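Local coordinates for protein teichoic acid D-alanine hydrolase (Staphylococcus aureus, PDB 5ZH8) that removes D-alanyl groups from wall teichoic acid and lipoteichoic acid by ester hydrolysis, affecting cell wall structure and the level of methicillin resistance, at residues V53-E58 and I239-K244; E225-G228 and E233-Y236. All coordinates share one frame; numbering follows the deposited sequence.

Overall arrangement
Both contacts involve helix 231-240, and their centres lie 14 Å apart on the same side of the chain's centre. Contact 1 ties the C-terminal end of that helix to the end of helix 47-55 through an ion pair at the surface. Contact 2, partly buried, joins an earlier turn of the same helix to the end of the preceding helix, 213-227, through short uncharged polar side chains. The reach differs accordingly: 11.8 Å between the CA atoms of Arg55 and Asp241, but 8.0 Å between those of Thr227 and Asn234. Tyr236 relates the two sites, since its ring meets Arg55 and its backbone O is a probable hydrogen-bond acceptor for Asp241 N.

Contact 1: residues V53-E58 and I239-K244; sequences VDRNKE and IGDPLK
Arg55 and Asp241 make the closest backbone approach, yet their CA atoms are 11.8 Å apart, so the two backbones do not pack and side chains must bridge the distance. Segment 53-58 holds the last residues of helix 47-55 and the loop after it, Asn56 being the first to leave helical geometry. Segment 239-244 closes helix 231-240 with a Schellman motif: Lys244, at positive phi, is the C-prime residue, Leu245 N bonds to Gly240 O, and Lys244 N reaches Asp241 O at 3.0 Å across a type I turn. The contact thus joins two helix ends on the surface of a domain of the beta-lactamase family.

The bridge is a bidentate, end-on salt bridge. Arg55 NH2 lies 2.8 Å from Asp241 OD1. Arg55 NH1 lies 3.1 Å from Asp241 OD2 in a nearly straight bond (N-H...O 169°), the other being somewhat less straight. Guanidinium and carboxylate are nearly coplanar, their planes 28° apart, and both oxygens are met on their syn sides. Pairing each nitrogen with its own oxygen restrains rotation of the two flat groups about the line joining them.

Arg55 spans the gap with a chain extended from CG to NE, CG standing anti to the backbone N (chi1 -175°). The guanidinium has further support from Tyr51 OH, hydrogen-bonded to NH1, and from a cation-pi contact with Tyr236. The pair is not perfectly flat: Asp241 OD2 lies almost in the guanidinium plane, whereas Asp241 OD1 is tilted from it.

Contact 2: residues E225-G228 and E233-Y236; sequences EVTG and ENYY
Thr227 and Asn234 face each other across the junction of two consecutive helices, in which helix 213-227 ends at Thr227, Gly228 being the first residue outside it, at positive phi, and helix 231-240 starts after a short connection. Their CA atoms, 8.0 Å apart, are the nearest pair between the segments, and both CB atoms point inward, so the side chains meet from opposite directions. The junction belongs to the helical part of the beta-lactamase-family domain; Leu140 of helix 129-142 also touches Thr227.

The conformation of Thr227 explains what it presents. Its OG1 sits between the backbone N and the carbonyl carbon (chi1 66°), and CG2 lies anti to the carbonyl carbon. Both branches are offered to the asparagine: Asn234 CG is 3.6 Å from Thr227 OG1 and 4.0 Å from Thr227 CG2, which places the amide end across the fork of the threonine. Asn234 swings its CG beside its own backbone N (chi1 -79°), bringing the amide to that fork.

The strongest partner of the threonine hydroxyl is in its own helix: Thr227 OG1 hydrogen-bonds to Ile223 O, one turn back, and also to Lys229 N in the connection. One oxygen therefore links the last helical turn to the chain leaving it, while at the start of the next helix Ser230 OG is hydrogen-bonded to Glu233 N.

Further along helix 231-240, two tyrosines pack against each other. Tyr236 presents one ring face to Tyr235, whose CE2 stands 3.7 Å above the Tyr236 ring plane, over its centre.

Contact 1: residues V53-E58 and I239-K244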
loop_
_atom_site.group_PDB
_atom_site.type_symbol
_atom_site.label_atom_id
_atom_site.label_comp_id
_atom_site.label_asym_id
_atom_site.label_seq_id
_atom_site.Cartn_x
_atom_site.Cartn_y
_atom_site.Cartn_z
ATOM N N VAL A 53 -22.679 23.775 5.642
ATOM C CA VAL A 53 -23.211 24.618 4.568
ATOM C C VAL A 53 -23.493 26.018 5.104
ATOM O O VAL A 53 -23.101 27.008 4.488
ATOM C CB VAL A 53 -24.489 24.020 3.918
ATOM C CG1 VAL A 53 -25.177 25.031 3.006
ATOM C CG2 VAL A 53 -24.159 22.751 3.141
ATOM N N ASP A 54 -24.148 26.092 6.261
ATOM C CA ASP A 54 -24.515 27.374 6.858
ATOM C C ASP A 54 -23.282 28.139 7.328
ATOM O O ASP A 54 -23.208 29.364 7.202
ATOM C CB ASP A 54 -25.475 27.175 8.029
ATOM C CG ASP A 54 -25.902 28.483 8.643
ATOM O OD1 ASP A 54 -26.725 29.194 8.027
ATOM O OD2 ASP A 54 -25.398 28.813 9.735
ATOM N N ARG A 55 -22.325 27.397 7.869
ATOM C CA ARG A 55 -21.054 27.954 8.308
ATOM C C ARG A 55 -20.288 28.603 7.152
ATOM O O ARG A 55 -19.674 29.655 7.326
ATOM C CB ARG A 55 -20.206 26.842 8.935
ATOM C CG ARG A 55 -18.893 27.309 9.539
ATOM C CD ARG A 55 -17.905 26.167 9.635
ATOM N NE ARG A 55 -16.544 26.643 9.850
ATOM C CZ ARG A 55 -16.057 27.079 11.005
ATOM N NH1 ARG A 55 -16.807 27.103 12.105
ATOM N NH2 ARG A 55 -14.796 27.492 11.052
ATOM N N ASN A 56 -20.331 27.974 5.978
ATOM C CA ASN A 56 -19.538 28.416 4.835
ATOM C C ASN A 56 -20.354 29.173 3.779
ATOM O O ASN A 56 -19.997 29.164 2.604
ATOM C CB ASN A 56 -18.840 27.204 4.197
ATOM C CG ASN A 56 -17.807 26.566 5.122
ATOM O OD1 ASN A 56 -17.018 27.259 5.762
ATOM N ND2 ASN A 56 -17.804 25.242 5.184
ATOM N N LYS A 57 -21.430 29.848 4.184
ATOM C CA LYS A 57 -22.230 30.630 3.226
ATOM C C LYS A 57 -21.460 31.849 2.725
ATOM O O LYS A 57 -21.376 32.075 1.515
ATOM C CB LYS A 57 -23.598 31.037 3.795
ATOM C CG LYS A 57 -23.584 31.998 4.975
ATOM C CD LYS A 57 -24.944 32.046 5.661
ATOM C CE LYS A 57 -24.843 32.446 7.132
ATOM N NZ LYS A 57 -24.735 33.924 7.315
ATOM N N GLU A 58 -20.880 32.611 3.652
ATOM C CA GLU A 58 -20.136 33.822 3.311
ATOM C C GLU A 58 -18.614 33.647 3.456
ATOM O O GLU A 58 -17.870 34.627 3.374
ATOM C CB GLU A 58 -20.626 34.986 4.161
ATOM N N ILE A 239 -12.528 22.833 18.882
ATOM C CA ILE A 239 -11.112 22.672 18.481
ATOM C C ILE A 239 -10.728 23.586 17.320
ATOM O O ILE A 239 -9.855 24.438 17.465
ATOM C CB ILE A 239 -10.785 21.210 18.093
ATOM C CG1 ILE A 239 -11.041 20.261 19.271
ATOM C CG2 ILE A 239 -9.335 21.087 17.626
ATOM C CD1 ILE A 239 -11.158 18.805 18.872
ATOM N N GLY A 240 -11.385 23.401 16.174
ATOM C CA GLY A 240 -11.043 24.108 14.935
ATOM C C GLY A 240 -10.866 25.601 15.091
ATOM O O GLY A 240 -9.820 26.148 14.734
ATOM N N ASP A 241 -11.887 26.255 15.641
ATOM C CA ASP A 241 -11.894 27.712 15.795
ATOM C C ASP A 241 -11.057 28.210 16.974
ATOM O O ASP A 241 -10.255 29.126 16.799
ATOM C CB ASP A 241 -13.334 28.249 15.877
ATOM C CG ASP A 241 -14.092 28.090 14.569
ATOM O OD1 ASP A 241 -13.463 27.722 13.547
ATOM O OD2 ASP A 241 -15.315 28.337 14.564
ATOM N N PRO A 242 -11.234 27.624 18.175
ATOM C CA PRO A 242 -10.363 27.997 19.298
ATOM C C PRO A 242 -8.869 27.958 18.976
ATOM O O PRO A 242 -8.138 28.853 19.399
ATOM C CB PRO A 242 -10.704 26.959 20.366
ATOM C CG PRO A 242 -12.134 26.647 20.110
ATOM C CD PRO A 242 -12.324 26.733 18.619
ATOM N N LEU A 243 -8.423 26.949 18.232
ATOM C CA LEU A 243 -7.005 26.830 17.885
ATOM C C LEU A 243 -6.670 27.394 16.496
ATOM O O LEU A 243 -5.616 27.090 15.948
ATOM C CB LEU A 243 -6.554 25.373 18.008
ATOM C CG LEU A 243 -6.801 24.698 19.364
ATOM C CD1 LEU A 243 -6.098 23.349 19.417
ATOM C CD2 LEU A 243 -6.357 25.573 20.529
ATOM N N LYS A 244 -7.556 28.232 15.953
ATOM C CA LYS A 244 -7.334 28.944 14.685
ATOM C C LYS A 244 -6.794 28.048 13.577
ATOM O O LYS A 244 -5.846 28.403 12.876
ATOM C CB LYS A 244 -6.404 30.145 14.892
ATOM C CG LYS A 244 -7.005 31.251 15.748
ATOM C CD LYS A 244 -6.080 32.459 15.862
ATOM C CE LYS A 244 -6.796 33.651 16.491
ATOM N NZ LYS A 244 -7.418 33.314 17.806
#

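Contact 2: residues E225-G228 and E233-Y236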
loop_
_atom_site.group_PDB
_atom_site.type_symbol
_atom_site.label_atom_id
_atom_site.label_comp_id
_atom_site.label_asym_id
_atom_site.label_seq_id
_atom_site.Cartn_x
_atom_site.Cartn_y
_atom_site.Cartn_z
ATOM N N GLU A 225 -24.484 12.318 19.945
ATOM C CA GLU A 225 -25.662 11.987 20.749
ATOM C C GLU A 225 -25.669 12.718 22.093
ATOM O O GLU A 225 -26.706 13.214 22.504
ATOM C CB GLU A 225 -25.733 10.470 20.983
ATOM C CG GLU A 225 -27.061 9.970 21.527
ATOM C CD GLU A 225 -28.184 10.031 20.512
ATOM O OE1 GLU A 225 -27.912 9.870 19.294
ATOM O OE2 GLU A 225 -29.347 10.230 20.941
ATOM N N VAL A 226 -24.520 12.773 22.769
ATOM C CA VAL A 226 -24.434 13.411 24.091
ATOM C C VAL A 226 -24.508 14.924 23.999
ATOM O O VAL A 226 -25.043 15.568 24.899
ATOM C CB VAL A 226 -23.154 13.034 24.876
ATOM C CG1 VAL A 226 -23.089 11.539 25.132
ATOM C CG2 VAL A 226 -21.901 13.531 24.176
ATOM N N THR A 227 -23.970 15.486 22.920
ATOM C CA THR A 227 -23.952 16.933 22.720
ATOM C C THR A 227 -25.206 17.433 22.000
ATOM O O THR A 227 -25.506 18.628 22.025
ATOM C CB THR A 227 -22.726 17.374 21.895
ATOM O OG1 THR A 227 -22.815 16.849 20.563
ATOM C CG2 THR A 227 -21.430 16.891 22.540
ATOM N N GLY A 228 -25.927 16.521 21.350
ATOM C CA GLY A 228 -27.061 16.888 20.518
ATOM C C GLY A 228 -26.664 17.760 19.339
ATOM O O GLY A 228 -27.488 18.496 18.813
ATOM N N GLU A 233 -19.754 20.415 13.973
ATOM C CA GLU A 233 -19.960 21.547 14.860
ATOM C C GLU A 233 -19.121 21.399 16.125
ATOM O O GLU A 233 -18.473 22.353 16.554
ATOM C CB GLU A 233 -21.437 21.670 15.223
ATOM C CG GLU A 233 -21.778 22.934 15.991
ATOM C CD GLU A 233 -23.264 23.195 16.071
ATOM O OE1 GLU A 233 -24.061 22.408 15.498
ATOM O OE2 GLU A 233 -23.638 24.188 16.726
ATOM N N ASN A 234 -19.132 20.208 16.716
ATOM C CA ASN A 234 -18.335 19.957 17.904
ATOM C C ASN A 234 -16.858 20.191 17.610
ATOM O O ASN A 234 -16.161 20.811 18.414
ATOM C CB ASN A 234 -18.566 18.540 18.443
ATOM C CG ASN A 234 -19.861 18.411 19.244
ATOM O OD1 ASN A 234 -20.689 17.541 18.976
ATOM N ND2 ASN A 234 -20.024 19.257 20.259
ATOM N N TYR A 235 -16.384 19.720 16.454
ATOM C CA TYR A 235 -14.987 19.942 16.067
ATOM C C TYR A 235 -14.649 21.426 15.920
ATOM O O TYR A 235 -13.634 21.884 16.437
ATOM C CB TYR A 235 -14.618 19.234 14.760
ATOM C CG TYR A 235 -13.360 19.833 14.160
ATOM C CD1 TYR A 235 -12.096 19.461 14.612
ATOM C CD2 TYR A 235 -13.439 20.820 13.177
ATOM C CE1 TYR A 235 -10.955 20.035 14.087
ATOM C CE2 TYR A 235 -12.295 21.399 12.650
ATOM C CZ TYR A 235 -11.063 21.002 13.111
ATOM O OH TYR A 235 -9.944 21.586 12.581
ATOM N N TYR A 236 -15.472 22.170 15.191
ATOM C CA TYR A 236 -15.170 23.585 14.953
ATOM C C TYR A 236 -15.289 24.429 16.225
ATOM O O TYR A 236 -14.390 25.212 16.544
ATOM C CB TYR A 236 -16.035 24.178 13.832
ATOM C CG TYR A 236 -15.444 23.982 12.454
ATOM C CD1 TYR A 236 -14.272 24.629 12.072
ATOM C CD2 TYR A 236 -16.028 23.108 11.552
ATOM C CE1 TYR A 236 -13.727 24.440 10.814
ATOM C CE2 TYR A 236 -15.487 22.904 10.292
ATOM C CZ TYR A 236 -14.335 23.572 9.926
ATOM O OH TYR A 236 -13.794 23.388 8.675
#